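Local coordinates for NOL1/NOP2/sun family protein (Enterococcus faecium, PDB 3M4X) that probably methylates cytosine in ribosomal RNA, as an RsmF-like member of the NOL1/NOP2/sun family of S-adenosylmethionine-dependent RNA methyltransferases, at residues 64-69 with 94-99; 89-94 with 293-298; 328-333 with 380-385; 349-354 with 371-376. All blocks are in the same frame, centred on the assembly; numbering follows the deposited sequence.

Contact 1: 64-69 with 94-99; sequences APYSNE and AMIVGT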
loop_
_atom_site.group_PDB
_atom_site.type_symbol
_atom_site.label_atom_id
_atom_site.label_comp_id
_atom_site.label_asym_id
_atom_site.label_seq_id
_atom_site.Cartn_x
_atom_site.Cartn_y
_atom_site.Cartn_z
ATOM N N ALA A 64 7.310 0.402 -16.321
ATOM C CA ALA A 64 6.280 1.432 -16.184
ATOM C C ALA A 64 6.914 2.820 -16.057
ATOM O O ALA A 64 8.012 2.959 -15.523
ATOM C CB ALA A 64 5.399 1.140 -14.987
ATOM N N PRO A 65 6.208 3.858 -16.524
ATOM C CA PRO A 65 6.760 5.219 -16.579
ATOM C C PRO A 65 6.963 5.869 -15.214
ATOM O O PRO A 65 7.855 6.703 -15.070
ATOM C CB PRO A 65 5.687 6.017 -17.345
ATOM C CG PRO A 65 4.688 5.030 -17.821
ATOM C CD PRO A 65 4.804 3.815 -16.959
ATOM N N TYR A 66 6.145 5.512 -14.232
ATOM C CA TYR A 66 6.089 6.298 -13.003
ATOM C C TYR A 66 6.523 5.571 -11.726
ATOM O O TYR A 66 6.215 6.030 -10.636
ATOM C CB TYR A 66 4.686 6.882 -12.794
ATOM C CG TYR A 66 4.125 7.610 -13.997
ATOM C CD1 TYR A 66 2.940 7.194 -14.583
ATOM C CD2 TYR A 66 4.784 8.695 -14.556
ATOM C CE1 TYR A 66 2.422 7.838 -15.688
ATOM C CE2 TYR A 66 4.269 9.347 -15.672
ATOM C CZ TYR A 66 3.090 8.909 -16.229
ATOM O OH TYR A 66 2.551 9.539 -17.322
ATOM N N SER A 67 7.220 4.446 -11.852
ATOM C CA SER A 67 7.881 3.850 -10.689
ATOM C C SER A 67 9.088 3.004 -11.060
ATOM O O SER A 67 9.040 2.225 -11.996
ATOM C CB SER A 67 6.910 3.004 -9.851
ATOM O OG SER A 67 7.628 2.064 -9.058
ATOM N N ASN A 68 10.151 3.167 -10.281
ATOM C CA ASN A 68 11.380 2.377 -10.337
ATOM C C ASN A 68 11.191 0.864 -10.338
ATOM O O ASN A 68 12.094 0.126 -10.727
ATOM C CB ASN A 68 12.213 2.707 -9.094
ATOM C CG ASN A 68 13.506 3.392 -9.427
ATOM O OD1 ASN A 68 13.858 4.395 -8.816
ATOM N ND2 ASN A 68 14.228 2.855 -10.406
ATOM N N GLU A 69 10.037 0.409 -9.865
ATOM C CA GLU A 69 9.799 -1.022 -9.657
ATOM C C GLU A 69 8.571 -1.499 -10.425
ATOM O O GLU A 69 8.040 -2.578 -10.170
ATOM C CB GLU A 69 9.644 -1.286 -8.156
ATOM C CG GLU A 69 10.801 -0.688 -7.337
ATOM C CD GLU A 69 10.387 -0.198 -5.954
ATOM O OE1 GLU A 69 9.171 -0.141 -5.656
ATOM O OE2 GLU A 69 11.291 0.137 -5.159
ATOM N N ALA A 94 -1.499 5.667 -11.242
ATOM C CA ALA A 94 -1.645 5.604 -9.788
ATOM C C ALA A 94 -0.280 5.457 -9.093
ATOM O O ALA A 94 -0.084 5.922 -7.970
ATOM C CB ALA A 94 -2.581 4.466 -9.394
HETATM N N MSE A 95 0.670 4.827 -9.777
HETATM C CA MSE A 95 2.003 4.632 -9.203
HETATM C C MSE A 95 2.711 5.953 -8.936
HETATM O O MSE A 95 3.682 6.001 -8.176
HETATM C CB MSE A 95 2.869 3.786 -10.121
HETATM C CG MSE A 95 2.354 2.380 -10.366
HETATM SE SE MSE A 95 3.679 1.431 -11.457
HETATM C CE MSE A 95 2.638 -0.172 -11.877
ATOM N N ILE A 96 2.239 7.020 -9.573
ATOM C CA ILE A 96 2.895 8.319 -9.445
ATOM C C ILE A 96 2.816 8.811 -8.004
ATOM O O ILE A 96 3.702 9.504 -7.521
ATOM C CB ILE A 96 2.266 9.379 -10.379
ATOM C CG1 ILE A 96 3.176 10.601 -10.489
ATOM C CG2 ILE A 96 0.887 9.805 -9.873
ATOM C CD1 ILE A 96 4.551 10.281 -10.962
ATOM N N VAL A 97 1.748 8.430 -7.319
ATOM C CA VAL A 97 1.481 8.953 -5.993
ATOM C C VAL A 97 2.528 8.455 -5.002
ATOM O O VAL A 97 3.172 9.253 -4.316
ATOM C CB VAL A 97 0.064 8.561 -5.546
ATOM C CG1 VAL A 97 -0.195 9.019 -4.141
ATOM C CG2 VAL A 97 -0.953 9.153 -6.509
ATOM N N GLY A 98 2.719 7.137 -4.960
ATOM C CA GLY A 98 3.737 6.536 -4.117
ATOM C C GLY A 98 5.126 7.011 -4.466
ATOM O O GLY A 98 5.979 7.199 -3.599
ATOM N N THR A 99 5.366 7.232 -5.745
ATOM C CA THR A 99 6.680 7.701 -6.158
ATOM C C THR A 99 6.923 9.136 -5.682
ATOM O O THR A 99 7.992 9.447 -5.160
ATOM C CB THR A 99 6.855 7.567 -7.669
ATOM O OG1 THR A 99 6.828 6.176 -8.006
ATOM C CG2 THR A 99 8.176 8.176 -8.119
#

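Contact 2: 89-94 with 293-298; sequences SQEPSA and EGHFVA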
loop_
_atom_site.group_PDB
_atom_site.type_symbol
_atom_site.label_atom_id
_atom_site.label_comp_id
_atom_site.label_asym_id
_atom_site.label_seq_id
_atom_site.Cartn_x
_atom_site.Cartn_y
_atom_site.Cartn_z
ATOM N N SER A 89 -0.421 -5.639 -8.428
ATOM C CA SER A 89 -0.989 -4.967 -9.595
ATOM C C SER A 89 -1.506 -3.588 -9.204
ATOM O O SER A 89 -2.165 -3.424 -8.182
ATOM C CB SER A 89 -2.068 -5.812 -10.283
ATOM O OG SER A 89 -3.127 -6.118 -9.400
ATOM N N GLN A 90 -1.163 -2.599 -10.021
ATOM C CA GLN A 90 -1.474 -1.201 -9.751
ATOM C C GLN A 90 -1.483 -0.465 -11.082
ATOM O O GLN A 90 -0.586 -0.662 -11.907
ATOM C CB GLN A 90 -0.411 -0.596 -8.837
ATOM C CG GLN A 90 -0.725 0.814 -8.403
ATOM C CD GLN A 90 0.349 1.422 -7.540
ATOM O OE1 GLN A 90 1.508 0.997 -7.569
ATOM N NE2 GLN A 90 -0.025 2.430 -6.764
ATOM N N GLU A 91 -2.491 0.369 -11.319
ATOM C CA GLU A 91 -2.570 1.036 -12.615
ATOM C C GLU A 91 -1.451 2.066 -12.717
ATOM O O GLU A 91 -1.094 2.696 -11.730
ATOM C CB GLU A 91 -3.952 1.643 -12.847
ATOM C CG GLU A 91 -4.114 3.067 -12.388
ATOM C CD GLU A 91 -3.877 4.072 -13.497
ATOM O OE1 GLU A 91 -3.527 3.679 -14.638
ATOM O OE2 GLU A 91 -4.052 5.267 -13.213
ATOM N N PRO A 92 -0.852 2.191 -13.908
ATOM C CA PRO A 92 0.358 2.987 -14.146
ATOM C C PRO A 92 0.378 4.429 -13.646
ATOM O O PRO A 92 1.400 4.836 -13.087
ATOM C CB PRO A 92 0.517 2.915 -15.664
ATOM C CG PRO A 92 0.036 1.535 -15.966
ATOM C CD PRO A 92 -1.137 1.298 -15.045
ATOM N N SER A 93 -0.690 5.194 -13.823
ATOM C CA SER A 93 -0.652 6.566 -13.334
ATOM C C SER A 93 -0.794 6.632 -11.813
ATOM O O SER A 93 -0.271 7.541 -11.171
ATOM C CB SER A 93 -1.676 7.465 -14.047
ATOM O OG SER A 93 -2.974 7.343 -13.502
ATOM N N ALA A 94 -1.499 5.667 -11.242
ATOM C CA ALA A 94 -1.645 5.604 -9.788
ATOM C C ALA A 94 -0.280 5.457 -9.093
ATOM O O ALA A 94 -0.084 5.922 -7.970
ATOM C CB ALA A 94 -2.581 4.466 -9.394
ATOM N N GLU A 293 -4.159 6.493 -16.703
ATOM C CA GLU A 293 -5.569 6.822 -16.711
ATOM C C GLU A 293 -5.910 8.276 -16.388
ATOM O O GLU A 293 -6.844 8.849 -16.964
ATOM C CB GLU A 293 -6.309 5.870 -15.777
ATOM C CG GLU A 293 -6.313 4.443 -16.312
ATOM C CD GLU A 293 -6.877 4.376 -17.724
ATOM O OE1 GLU A 293 -6.152 3.956 -18.653
ATOM O OE2 GLU A 293 -8.044 4.773 -17.904
ATOM N N GLY A 294 -5.157 8.881 -15.483
ATOM C CA GLY A 294 -5.470 10.225 -15.050
ATOM C C GLY A 294 -5.310 10.373 -13.552
ATOM O O GLY A 294 -5.927 9.657 -12.764
ATOM N N HIS A 295 -4.466 11.317 -13.164
ATOM C CA HIS A 295 -4.177 11.559 -11.763
ATOM C C HIS A 295 -3.729 12.997 -11.553
ATOM O O HIS A 295 -3.221 13.659 -12.466
ATOM C CB HIS A 295 -3.099 10.586 -11.267
ATOM C CG HIS A 295 -3.616 9.547 -10.316
ATOM N ND1 HIS A 295 -4.125 8.334 -10.739
ATOM C CD2 HIS A 295 -3.717 9.543 -8.966
ATOM C CE1 HIS A 295 -4.513 7.630 -9.691
ATOM N NE2 HIS A 295 -4.274 8.341 -8.601
ATOM N N PHE A 296 -3.948 13.478 -10.341
ATOM C CA PHE A 296 -3.377 14.729 -9.882
ATOM C C PHE A 296 -2.576 14.425 -8.616
ATOM O O PHE A 296 -3.054 13.700 -7.751
ATOM C CB PHE A 296 -4.508 15.719 -9.570
ATOM C CG PHE A 296 -4.041 17.013 -8.998
ATOM C CD1 PHE A 296 -3.529 18.008 -9.826
ATOM C CD2 PHE A 296 -4.143 17.261 -7.633
ATOM C CE1 PHE A 296 -3.111 19.225 -9.299
ATOM C CE2 PHE A 296 -3.729 18.473 -7.095
ATOM C CZ PHE A 296 -3.214 19.452 -7.927
ATOM N N VAL A 297 -1.363 14.959 -8.515
ATOM C CA VAL A 297 -0.568 14.820 -7.300
ATOM C C VAL A 297 0.140 16.103 -6.910
ATOM O O VAL A 297 0.624 16.834 -7.764
ATOM C CB VAL A 297 0.517 13.722 -7.406
ATOM C CG1 VAL A 297 1.184 13.534 -6.046
ATOM C CG2 VAL A 297 -0.096 12.436 -7.831
ATOM N N ALA A 298 0.223 16.352 -5.605
ATOM C CA ALA A 298 0.936 17.509 -5.084
ATOM C C ALA A 298 1.719 17.132 -3.824
ATOM O O ALA A 298 1.263 16.314 -3.012
ATOM C CB ALA A 298 -0.054 18.648 -4.795
#

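Contact 3: 328-333 with 380-385; sequences KLWTEF and NRFEPS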
loop_
_atom_site.group_PDB
_atom_site.type_symbol
_atom_site.label_atom_id
_atom_site.label_comp_id
_atom_site.label_asym_id
_atom_site.label_seq_id
_atom_site.Cartn_x
_atom_site.Cartn_y
_atom_site.Cartn_z
ATOM N N LYS A 328 8.358 -19.344 27.116
ATOM C CA LYS A 328 9.139 -20.548 26.880
ATOM C C LYS A 328 8.903 -21.023 25.461
ATOM O O LYS A 328 9.841 -21.162 24.682
ATOM C CB LYS A 328 8.771 -21.652 27.878
ATOM C CG LYS A 328 9.305 -23.038 27.509
ATOM C CD LYS A 328 9.000 -24.068 28.588
ATOM C CE LYS A 328 9.706 -23.725 29.893
ATOM N NZ LYS A 328 9.192 -24.529 31.036
ATOM N N LEU A 329 7.638 -21.262 25.137
ATOM C CA LEU A 329 7.247 -21.707 23.804
ATOM C C LEU A 329 7.900 -20.906 22.660
ATOM O O LEU A 329 8.480 -21.494 21.738
ATOM C CB LEU A 329 5.720 -21.690 23.675
ATOM C CG LEU A 329 5.013 -23.033 23.897
ATOM C CD1 LEU A 329 5.663 -23.808 25.015
ATOM C CD2 LEU A 329 3.531 -22.840 24.174
ATOM N N TRP A 330 7.810 -19.577 22.724
ATOM C CA TRP A 330 8.310 -18.725 21.639
ATOM C C TRP A 330 9.819 -18.776 21.543
ATOM O O TRP A 330 10.392 -18.715 20.451
ATOM C CB TRP A 330 7.855 -17.271 21.803
ATOM C CG TRP A 330 8.703 -16.261 21.049
ATOM C CD1 TRP A 330 9.589 -15.368 21.588
ATOM C CD2 TRP A 330 8.744 -16.047 19.623
ATOM N NE1 TRP A 330 10.174 -14.613 20.591
ATOM C CE2 TRP A 330 9.672 -15.015 19.378
ATOM C CE3 TRP A 330 8.083 -16.632 18.531
ATOM C CZ2 TRP A 330 9.959 -14.555 18.088
ATOM C CZ3 TRP A 330 8.366 -16.173 17.262
ATOM C CH2 TRP A 330 9.294 -15.144 17.048
ATOM N N THR A 331 10.464 -18.873 22.696
ATOM C CA THR A 331 11.914 -18.864 22.734
ATOM C C THR A 331 12.440 -20.128 22.070
ATOM O O THR A 331 13.403 -20.084 21.306
ATOM C CB THR A 331 12.439 -18.691 24.180
ATOM O OG1 THR A 331 12.105 -17.369 24.643
ATOM C CG2 THR A 331 13.951 -18.878 24.240
ATOM N N GLU A 332 11.782 -21.250 22.341
ATOM C CA GLU A 332 12.135 -22.499 21.690
ATOM C C GLU A 332 12.107 -22.273 20.192
ATOM O O GLU A 332 13.142 -22.354 19.527
ATOM C CB GLU A 332 11.154 -23.608 22.074
ATOM C CG GLU A 332 10.748 -23.580 23.535
ATOM C CD GLU A 332 10.719 -24.955 24.176
ATOM O OE1 GLU A 332 10.760 -25.959 23.431
ATOM O OE2 GLU A 332 10.654 -25.027 25.426
ATOM N N PHE A 333 10.920 -21.966 19.668
ATOM C CA PHE A 333 10.752 -21.788 18.230
ATOM C C PHE A 333 11.770 -20.817 17.653
ATOM O O PHE A 333 12.425 -21.108 16.648
ATOM C CB PHE A 333 9.333 -21.326 17.858
ATOM C CG PHE A 333 9.198 -20.962 16.407
ATOM C CD1 PHE A 333 8.938 -21.936 15.457
ATOM C CD2 PHE A 333 9.386 -19.658 15.986
ATOM C CE1 PHE A 333 8.854 -21.614 14.122
ATOM C CE2 PHE A 333 9.298 -19.328 14.647
ATOM C CZ PHE A 333 9.033 -20.309 13.714
ATOM N N ASN A 380 -0.607 -26.197 24.319
ATOM C CA ASN A 380 0.789 -26.476 24.660
ATOM C C ASN A 380 1.781 -26.244 23.519
ATOM O O ASN A 380 2.834 -26.881 23.472
ATOM C CB ASN A 380 0.938 -27.913 25.174
ATOM C CG ASN A 380 -0.017 -28.232 26.309
ATOM O OD1 ASN A 380 -0.430 -27.346 27.059
ATOM N ND2 ASN A 380 -0.371 -29.506 26.441
ATOM N N ARG A 381 1.459 -25.330 22.610
ATOM C CA ARG A 381 2.275 -25.155 21.413
ATOM C C ARG A 381 2.238 -23.734 20.844
ATOM O O ARG A 381 1.261 -22.994 21.021
ATOM C CB ARG A 381 1.820 -26.138 20.333
ATOM C CG ARG A 381 0.396 -25.873 19.885
ATOM C CD ARG A 381 -0.145 -26.911 18.927
ATOM N NE ARG A 381 -1.550 -26.636 18.635
ATOM C CZ ARG A 381 -2.369 -27.475 18.012
ATOM N NH1 ARG A 381 -1.927 -28.658 17.609
ATOM N NH2 ARG A 381 -3.632 -27.134 17.794
ATOM N N PHE A 382 3.317 -23.367 20.160
ATOM C CA PHE A 382 3.353 -22.153 19.355
ATOM C C PHE A 382 3.428 -22.512 17.872
ATOM O O PHE A 382 4.223 -23.361 17.476
ATOM C CB PHE A 382 4.547 -21.280 19.731
ATOM C CG PHE A 382 4.764 -20.121 18.794
ATOM C CD1 PHE A 382 4.101 -18.923 18.989
ATOM C CD2 PHE A 382 5.626 -20.238 17.707
ATOM C CE1 PHE A 382 4.299 -17.856 18.113
ATOM C CE2 PHE A 382 5.831 -19.184 16.848
ATOM C CZ PHE A 382 5.168 -17.990 17.045
ATOM N N GLU A 383 2.602 -21.858 17.061
ATOM C CA GLU A 383 2.599 -22.102 15.629
ATOM C C GLU A 383 2.968 -20.836 14.864
ATOM O O GLU A 383 2.329 -19.809 15.019
ATOM C CB GLU A 383 1.237 -22.630 15.187
ATOM C CG GLU A 383 0.867 -23.947 15.855
ATOM C CD GLU A 383 -0.358 -24.605 15.238
ATOM O OE1 GLU A 383 -1.122 -23.910 14.526
ATOM O OE2 GLU A 383 -0.555 -25.819 15.467
ATOM N N PRO A 384 4.021 -20.912 14.044
ATOM C CA PRO A 384 4.514 -19.759 13.291
ATOM C C PRO A 384 3.464 -19.361 12.249
ATOM O O PRO A 384 2.667 -20.203 11.818
ATOM C CB PRO A 384 5.766 -20.300 12.581
ATOM C CG PRO A 384 5.954 -21.704 13.082
ATOM C CD PRO A 384 4.662 -22.168 13.625
ATOM N N SER A 385 3.476 -18.100 11.833
ATOM C CA SER A 385 2.425 -17.589 10.958
ATOM C C SER A 385 2.832 -17.479 9.493
ATOM O O SER A 385 4.017 -17.463 9.144
ATOM C CB SER A 385 2.006 -16.204 11.422
ATOM O OG SER A 385 3.093 -15.318 11.234
#

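Contact 4: 349-354 with 371-376; sequences NDHLWE and GLHLGD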
loop_
_atom_site.group_PDB
_atom_site.type_symbol
_atom_site.label_atom_id
_atom_site.label_comp_id
_atom_site.label_asym_id
_atom_site.label_seq_id
_atom_site.Cartn_x
_atom_site.Cartn_y
_atom_site.Cartn_z
ATOM N N ASN A 349 -5.526 -12.474 22.013
ATOM C CA ASN A 349 -6.208 -13.665 21.500
ATOM C C ASN A 349 -5.253 -14.794 21.122
ATOM O O ASN A 349 -5.534 -15.561 20.193
ATOM C CB ASN A 349 -7.062 -13.316 20.277
ATOM C CG ASN A 349 -8.426 -12.786 20.648
ATOM O OD1 ASN A 349 -8.804 -12.779 21.820
ATOM N ND2 ASN A 349 -9.181 -12.346 19.649
ATOM N N ASP A 350 -4.129 -14.881 21.830
ATOM C CA ASP A 350 -3.118 -15.909 21.584
ATOM C C ASP A 350 -2.318 -15.654 20.306
ATOM O O ASP A 350 -1.477 -16.466 19.909
ATOM C CB ASP A 350 -3.749 -17.303 21.541
ATOM C CG ASP A 350 -4.586 -17.596 22.760
ATOM O OD1 ASP A 350 -5.822 -17.702 22.601
ATOM O OD2 ASP A 350 -4.012 -17.710 23.869
ATOM N N HIS A 351 -2.597 -14.527 19.664
ATOM C CA HIS A 351 -1.810 -14.071 18.538
ATOM C C HIS A 351 -0.585 -13.325 19.064
ATOM O O HIS A 351 -0.720 -12.344 19.801
ATOM C CB HIS A 351 -2.632 -13.132 17.647
ATOM C CG HIS A 351 -3.884 -13.743 17.093
ATOM N ND1 HIS A 351 -3.916 -14.995 16.520
ATOM C CD2 HIS A 351 -5.147 -13.257 16.999
ATOM C CE1 HIS A 351 -5.143 -15.261 16.106
ATOM N NE2 HIS A 351 -5.909 -14.219 16.387
ATOM N N LEU A 352 0.604 -13.788 18.684
ATOM C CA LEU A 352 1.843 -13.097 19.027
ATOM C C LEU A 352 2.186 -12.055 17.957
ATOM O O LEU A 352 2.233 -12.365 16.769
ATOM C CB LEU A 352 2.981 -14.105 19.175
ATOM C CG LEU A 352 4.335 -13.591 19.654
ATOM C CD1 LEU A 352 4.200 -12.955 21.033
ATOM C CD2 LEU A 352 5.339 -14.738 19.693
ATOM N N TRP A 353 2.423 -10.820 18.384
ATOM C CA TRP A 353 2.704 -9.735 17.461
ATOM C C TRP A 353 4.016 -9.098 17.816
ATOM O O TRP A 353 4.380 -9.006 18.984
ATOM C CB TRP A 353 1.623 -8.653 17.549
ATOM C CG TRP A 353 0.319 -9.056 16.988
ATOM C CD1 TRP A 353 -0.719 -9.638 17.656
ATOM C CD2 TRP A 353 -0.109 -8.892 15.637
ATOM N NE1 TRP A 353 -1.768 -9.856 16.794
ATOM C CE2 TRP A 353 -1.413 -9.413 15.544
ATOM C CE3 TRP A 353 0.485 -8.369 14.486
ATOM C CZ2 TRP A 353 -2.129 -9.418 14.357
ATOM C CZ3 TRP A 353 -0.228 -8.376 13.310
ATOM C CH2 TRP A 353 -1.517 -8.898 13.252
ATOM N N GLU A 354 4.721 -8.622 16.804
ATOM C CA GLU A 354 5.922 -7.851 17.049
ATOM C C GLU A 354 5.614 -6.465 16.541
ATOM O O GLU A 354 5.385 -6.279 15.345
ATOM C CB GLU A 354 7.115 -8.449 16.306
ATOM C CG GLU A 354 8.388 -7.624 16.417
ATOM C CD GLU A 354 9.541 -8.253 15.674
ATOM O OE1 GLU A 354 9.477 -9.470 15.403
ATOM O OE2 GLU A 354 10.506 -7.533 15.354
ATOM N N GLY A 371 1.661 -4.597 13.466
ATOM C CA GLY A 371 3.043 -4.971 13.205
ATOM C C GLY A 371 3.170 -6.332 12.533
ATOM O O GLY A 371 2.408 -6.668 11.625
ATOM N N LEU A 372 4.139 -7.123 12.972
ATOM C CA LEU A 372 4.346 -8.428 12.368
ATOM C C LEU A 372 3.695 -9.510 13.208
ATOM O O LEU A 372 4.029 -9.696 14.382
ATOM C CB LEU A 372 5.838 -8.728 12.167
ATOM C CG LEU A 372 6.153 -10.083 11.500
ATOM C CD1 LEU A 372 5.627 -10.134 10.055
ATOM C CD2 LEU A 372 7.656 -10.419 11.555
ATOM N N HIS A 373 2.754 -10.216 12.594
ATOM C CA HIS A 373 2.130 -11.374 13.211
ATOM C C HIS A 373 3.104 -12.559 13.176
ATOM O O HIS A 373 3.394 -13.101 12.109
ATOM C CB HIS A 373 0.849 -11.714 12.449
ATOM C CG HIS A 373 0.139 -12.919 12.968
ATOM N ND1 HIS A 373 0.160 -13.280 14.299
ATOM C CD2 HIS A 373 -0.619 -13.848 12.340
ATOM C CE1 HIS A 373 -0.550 -14.379 14.467
ATOM N NE2 HIS A 373 -1.034 -14.743 13.291
ATOM N N LEU A 374 3.610 -12.959 14.341
ATOM C CA LEU A 374 4.649 -13.988 14.412
ATOM C C LEU A 374 4.080 -15.407 14.410
ATOM O O LEU A 374 4.676 -16.323 13.835
ATOM C CB LEU A 374 5.529 -13.781 15.647
ATOM C CG LEU A 374 6.388 -12.511 15.652
ATOM C CD1 LEU A 374 7.057 -12.315 16.992
ATOM C CD2 LEU A 374 7.427 -12.536 14.543
ATOM N N GLY A 375 2.934 -15.583 15.062
ATOM C CA GLY A 375 2.273 -16.873 15.117
ATOM C C GLY A 375 1.211 -16.936 16.206
ATOM O O GLY A 375 0.904 -15.926 16.847
ATOM N N ASP A 376 0.652 -18.129 16.406
ATOM C CA ASP A 376 -0.418 -18.337 17.374
ATOM C C ASP A 376 -0.058 -19.414 18.379
ATOM O O ASP A 376 0.496 -20.459 18.028
ATOM C CB ASP A 376 -1.720 -18.741 16.681
ATOM C CG ASP A 376 -2.263 -17.650 15.794
ATOM O OD1 ASP A 376 -1.964 -16.476 16.078
ATOM O OD2 ASP A 376 -2.981 -17.960 14.820
#

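Contact 1: 64-69 with 94-99
Thr99 reaches from helix 95-101 to the backbone of Tyr66, and that single polar link shows how one hydroxyl can pin a loop to a helix. Thr99 OG1 donates to Tyr66 O at 2.7 Å, lying in the carbonyl plane with a C=O...donor angle of 146°. The hydroxyl is set anti to the carbonyl carbon of its own residue (chi1 -65°), which turns it to the loop.

One turn earlier in the helix, the selenomethionine Met95 runs out nearly straight beyond CG and rests its selenium against two small groups. Its SE is 3.9 Å from Ala64 CB and also 3.9 Å from Ser67 CB. Ile96 approaches Tyr66 at a slant to the ring: Ile96 CD1 lies 3.9 Å from Tyr66 CB and at the same distance from Tyr66 CD2. Pro65 CB sits over the centre of one ring face, 3.8 Å above the Tyr66 plane, while the phenol tip leads away to the carbonyl of Gln291.

The loop also braces itself, for Ser67 OG accepts from Glu69 N at 3.0 Å with an almost straight N-H...O angle of 169°, an ST turn. Around the contact, Ile96 rests on Val297 of strand 295-302 and Thr99 on Gln122 of helix 118-127. This is loop-on-helix packing, by which a segment of the RsmF-type N-terminal domain is seated on a helix flanking the Rossmann-like methyltransferase sheet.

Contact 2: 89-94 with 293-298
Ser93 and His295 form the tight centre of this contact. His295 ND1 donates to Ser93 OG at 3.2 Å, with the oxygen tilted 24° out of the imidazole plane. The same hydroxyl takes a weak bond from Gly294 N at 3.3 Å, so two donors of segment 293-298, a backbone N-H and a ring N-H, converge on one oxygen. Ser93 OG also lies close to Glu91 OE2, modelled too short for its length to be trusted. Ala94 closes over the ring: its CA stands 3.9 Å from the His295 centroid, 29° off the normal, a CH-pi contact.

Glu91 and Glu293 are joined less specifically: they touch, but no hydrogen bond links them. Their flat ends are turned 70° apart, and the OE1 atoms of Glu91 and Glu293 stay 4.8 Å from each other. What touches is a carboxylate oxygen on an aliphatic chain: Glu91 OE1 lies 3.3 Å from Glu293 CG. Each acid is occupied in its own way: Glu91 OE1 takes a weak bond from Ser93 N, and Glu293 leads away to a salt bridge with Arg192. This side too is buried.

Strand 295-302 runs antiparallel to strand 228-234 in a sheet whose central strands are parallel, matching the reversed last strand of the class I methyltransferase fold.

Contact 3: 328-333 with 380-385
Phe382 points its side chain from strand 381-384 at helix 324-336, and its course from root to tip illustrates how one aromatic residue can knit a helix to a sheet edge. At the base, Phe382 CB is 4.1 Å from Leu329 CB. With the ring placed anti to the backbone N (chi1 171°), it extends toward the helix, where it meets two further residues. Phe382 CD2 comes first, 3.9 Å from Phe333 CB. Next along this rim, Phe382 CE2 hangs over one face of the Phe333 ring, offset from its centre, with 3.7 Å to Phe333 CD2. The two phenyl planes are inclined at 51°, neither stacked nor edge-to-face. At the tip, Phe382 CZ is 3.5 Å from Trp330 CE3, and Phe382 CE1, on the other rim, is 4.0 Å from the same carbon. Trp330 turns its six-membered edge toward the face of Phe382, an offset edge-to-face pair with planes at 73° and centroids 5.3 Å apart.

Beside this aromatic cluster, Leu329 CD2 rests on the strand backbone, 3.6 Å from Arg381 N. The CB atoms of Arg381 and Glu383 point away from the helix, and their side chains attract each other by charge alone.

Phe382 also meets Phe377 of the adjacent strand 372-378 edge-to-face and touches Leu352 of strand 351-355. Phe333 and Pro384 both touch Phe437 of strand 433-441, in the PUA-like domain. Just past the strand, Ser385 is the N-cap of helix 386-390, its OG accepting from Leu388 N. Helix 324-336 packs on the four-stranded sheet in which 381-384 is one of the two outermost strands.

Contact 4: 349-354 with 371-376
Trp353 presents one ring face to His373 CB, which lies 3.8 Å from the centroid of the six-membered ring and 20° off its normal, a CH-pi contact. At the indole edge, near the plane, Gly371 O is 3.6 Å from Trp353 CZ3. The His351 ring carries Asn349 O over the centre of one face, and at its edge ND1 donates to Asp376 OD1; the bond is nearly straight (171°), though its modelled 2.5 Å is very short and so doubtful. The imidazole of His373 uses its edge as well, ND1 giving a weak bond to Leu352 O at 3.4 Å.

These rings line one side of two antiparallel strands interrupted by a beta bulge. Leu352 pairs with Gly375 but Trp353 with His373, leaving Leu374 as the extra residue. At the bulge Leu352 O takes a second donor besides the His373 ring, Leu374 N at 2.9 Å. Pairing continues in the shifted register from Trp353-His373 to Glu354-Leu372, where Glu354 N reaches Leu372 O at 2.7 Å and Glu354 O receives Leu372 N at 2.8 Å.

On the other face Leu352 CD2 meets Leu374 CD1 at 4.0 Å, and both leucines touch Trp330 of helix 324-336. Glu354, extended beyond CG, passes Leu374 and hands its OE1 to Tyr339.

The four contacts fall into two groups on opposite sides of the chain's centre. Contacts 1 and 2, centres 8 Å apart, share Ala94 and cross along the chain, tying the N-terminal domain and helix 95-101 to strand 295-302 of the Rossmann-like sheet. Contacts 3 and 4, centres 11 Å apart, come later in sequence and belong to one four-stranded antiparallel sheet, where 372-378 and 381-384 are neighbours; contact 4 falls between the two segments of contact 3. The centres of contacts 2 and 3 are about 43 Å apart. The two groups lie in different parts of the fold, which are also joined where strand 367-370 pairs with 158-161, consistent with a modular RNA-modifying enzyme.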